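Local coordinates for protein pectate lyase (Cellvibrio cellulosa, PDB 1GXM) that probably cleaves pectate (polygalacturonic acid) by anti-beta-elimination, this chain being the catalytic module of a larger family 10 polysaccharide lyase, at residues A[188-193]-A[212-217]. Numbering follows the deposited sequence.
Sequences VLTVWC and ESLSGS
Trp192 and Ser215 join the two backbones through one hydrogen bond, Ser215 N to Trp192 O at 2.7 Å and nearly straight (167° at the hydrogen), while the chain directions of 190-193 and 212-215 differ by 116°, far from either strand pairing. The donor is tilted somewhat from the carbonyl plane, and Ser215 CB also lies 3.4 Å from Trp192 O. Leu214 packs against Thr190 and Val191. Its chi1 of -59° sets CG beside the backbone N, and the branch then lays CD1 and CD2 against Thr190 OG1 (3.6 and 3.7 Å), a hydroxyl already bonded to Trp183 O. Next along the chain, Val191 CG2 packs against Leu214 CB at 3.8 Å, and both side chains cross that of Leu214 at about a right angle. The contact ties the chain leaving the 184-185/188-189 hairpin to strand 214-215, which pairs antiparallel with 280-281; the family belongs to the six-hairpin clan, consistent with a helical (alpha/alpha) toroid whose loops and short strands meet here. Trp245 of helix 233-246 touches Thr190, Val191 and Leu214 alike. Beyond the hydrogen bond, Cys193 CB (3.0 Å) and SG (3.1 Å) crowd Ser213 O, a buried carbonyl with no hydrogen-bond partner in the model. The Trp192 side chain starts out away from 212-217, and its indole packs on Val222, Leu223 and Leu226 of helix 219-226, with NE1 bonded to Ile178 O.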
ATOM      1  N   VAL A 188       7.654   0.751  22.354  1.00 18.26           N
ATOM      2  CA  VAL A 188       6.456  -0.033  22.032  1.00 17.07           C
ATOM      3  C   VAL A 188       6.276  -0.102  20.510  1.00 15.48           C
ATOM      4  O   VAL A 188       6.269   0.913  19.844  1.00 13.67           O
ATOM      5  CB  VAL A 188       5.206   0.607  22.625  1.00 17.83           C
ATOM      6  CG1 VAL A 188       3.934  -0.149  22.236  1.00 19.05           C
ATOM      7  CG2 VAL A 188       5.338   0.688  24.153  1.00 17.95           C
ATOM      8  N   LEU A 189       6.130  -1.296  19.965  1.00 14.53           N
ATOM      9  CA  LEU A 189       5.961  -1.459  18.531  1.00 13.26           C
ATOM     10  C   LEU A 189       4.603  -0.911  18.093  1.00 11.53           C
ATOM     11  O   LEU A 189       3.587  -1.226  18.707  1.00 11.85           O
ATOM     12  CB  LEU A 189       6.039  -2.935  18.174  1.00 14.57           C
ATOM     13  CG  LEU A 189       6.489  -3.341  16.805  1.00 17.04           C
ATOM     14  CD1 LEU A 189       7.845  -2.727  16.388  1.00 16.25           C
ATOM     15  CD2 LEU A 189       6.591  -4.880  16.790  1.00 17.81           C
ATOM     16  N   THR A 190       4.583  -0.109  17.024  1.00  9.54           N
ATOM     17  CA  THR A 190       3.353   0.525  16.545  1.00  9.13           C
ATOM     18  C   THR A 190       3.135   0.208  15.084  1.00  8.75           C
ATOM     19  O   THR A 190       2.853  -0.914  14.754  1.00  8.69           O
ATOM     20  CB  THR A 190       3.317   2.045  16.850  1.00  9.20           C
ATOM     21  OG1 THR A 190       4.420   2.734  16.250  1.00  9.22           O
ATOM     22  CG2 THR A 190       3.415   2.287  18.371  1.00  9.01           C
ATOM     23  N   VAL A 191       3.259   1.200  14.208  1.00  7.85           N
ATOM     24  CA  VAL A 191       2.941   1.033  12.795  1.00  7.77           C
ATOM     25  C   VAL A 191       4.011   1.726  11.949  1.00  7.76           C
ATOM     26  O   VAL A 191       5.177   1.727  12.333  1.00  8.59           O
ATOM     27  CB  VAL A 191       1.492   1.445  12.466  1.00  8.63           C
ATOM     28  CG1 VAL A 191       0.522   0.513  13.150  1.00  8.18           C
ATOM     29  CG2 VAL A 191       1.203   2.905  12.817  1.00  9.11           C
ATOM     30  N   TRP A 192       3.627   2.276  10.803  1.00  7.08           N
ATOM     31  CA  TRP A 192       4.571   2.785   9.842  1.00  7.05           C
ATOM     32  C   TRP A 192       4.164   4.168   9.409  1.00  6.80           C
ATOM     33  O   TRP A 192       3.003   4.539   9.443  1.00  8.04           O
ATOM     34  CB  TRP A 192       4.628   1.888   8.577  1.00  7.25           C
ATOM     35  CG  TRP A 192       5.072   0.512   8.900  1.00  8.01           C
ATOM     36  CD1 TRP A 192       6.337   0.028   8.819  1.00  8.16           C
ATOM     37  CD2 TRP A 192       4.277  -0.540   9.453  1.00  7.53           C
ATOM     38  NE1 TRP A 192       6.375  -1.262   9.263  1.00  9.11           N
ATOM     39  CE2 TRP A 192       5.126  -1.643   9.657  1.00  7.53           C
ATOM     40  CE3 TRP A 192       2.924  -0.672   9.762  1.00  8.54           C
ATOM     41  CZ2 TRP A 192       4.672  -2.845  10.187  1.00  9.14           C
ATOM     42  CZ3 TRP A 192       2.473  -1.846  10.283  1.00  8.40           C
ATOM     43  CH2 TRP A 192       3.345  -2.919  10.519  1.00  8.58           C
ATOM     44  N   CYS A 193       5.148   4.919   8.964  1.00  7.18           N
ATOM     45  CA  CYS A 193       4.941   6.152   8.227  1.00  7.40           C
ATOM     46  C   CYS A 193       4.556   5.810   6.805  1.00  7.19           C
ATOM     47  O   CYS A 193       4.798   4.729   6.322  1.00  8.06           O
ATOM     48  CB  CYS A 193       6.242   6.973   8.241  1.00  7.38           C
ATOM     49  SG  CYS A 193       6.040   8.671   7.727  1.00  8.36           S
ATOM     50  N   GLU A 212       6.737  13.369   8.693  1.00  8.13           N
ATOM     51  CA  GLU A 212       7.115  12.183   9.437  1.00  8.19           C
ATOM     52  C   GLU A 212       6.080  11.939  10.516  1.00  7.91           C
ATOM     53  O   GLU A 212       5.723  12.836  11.259  1.00  8.53           O
ATOM     54  CB  GLU A 212       8.490  12.349  10.092  1.00  8.35           C
ATOM     55  CG  GLU A 212       9.596  12.842   9.148  1.00 10.02           C
ATOM     56  CD  GLU A 212       9.744  14.367   9.120  1.00 12.02           C
ATOM     57  OE1 GLU A 212       8.739  15.124   9.196  1.00 10.87           O
ATOM     58  OE2 GLU A 212      10.893  14.856   9.023  1.00 15.25           O
ATOM     59  N   SER A 213       5.639  10.699  10.597  1.00  7.73           N
ATOM     60  CA  SER A 213       4.442  10.375  11.331  1.00  7.46           C
ATOM     61  C   SER A 213       4.184   8.904  11.296  1.00  7.27           C
ATOM     62  O   SER A 213       4.781   8.182  10.506  1.00  7.99           O
ATOM     63  CB  SER A 213       3.256  11.076  10.701  1.00  7.67           C
ATOM     64  OG  SER A 213       3.182  10.771   9.328  1.00  8.50           O
ATOM     65  N   LEU A 214       3.293   8.450  12.166  1.00  7.55           N
ATOM     66  CA  LEU A 214       2.616   7.176  11.926  1.00  7.56           C
ATOM     67  C   LEU A 214       1.420   7.423  11.040  1.00  7.39           C
ATOM     68  O   LEU A 214       0.644   8.363  11.244  1.00  8.02           O
ATOM     69  CB  LEU A 214       2.159   6.554  13.230  1.00  7.95           C
ATOM     70  CG  LEU A 214       3.293   6.286  14.210  1.00  8.09           C
ATOM     71  CD1 LEU A 214       2.717   5.763  15.502  1.00  8.78           C
ATOM     72  CD2 LEU A 214       4.275   5.311  13.651  1.00  9.25           C
ATOM     73  N   SER A 215       1.275   6.568  10.046  1.00  7.45           N
ATOM     74  CA  SER A 215       0.215   6.707   9.061  1.00  7.19           C
ATOM     75  C   SER A 215      -0.987   5.879   9.443  1.00  7.94           C
ATOM     76  O   SER A 215      -0.954   4.655   9.417  1.00  8.24           O
ATOM     77  CB  SER A 215       0.679   6.249   7.688  1.00  8.36           C
ATOM     78  OG  SER A 215      -0.373   6.369   6.736  1.00  8.34           O
ATOM     79  N   GLY A 216      -2.078   6.554   9.762  1.00  7.85           N
ATOM     80  CA  GLY A 216      -3.322   5.870  10.015  1.00  7.95           C
ATOM     81  C   GLY A 216      -3.881   5.234   8.764  1.00  8.62           C
ATOM     82  O   GLY A 216      -4.542   4.215   8.837  1.00  9.58           O
ATOM     83  N   SER A 217      -3.632   5.845   7.612  1.00  8.55           N
ATOM     84  CA  SER A 217      -4.182   5.372   6.348  1.00  9.31           C
ATOM     85  C   SER A 217      -3.407   4.208   5.765  1.00  9.79           C
ATOM     86  O   SER A 217      -3.990   3.241   5.328  1.00 11.86           O
ATOM     87  CB  SER A 217      -4.206   6.514   5.343  1.00 10.08           C
ATOM     88  OG  SER A 217      -2.956   7.172   5.329  1.00 11.02           O
TER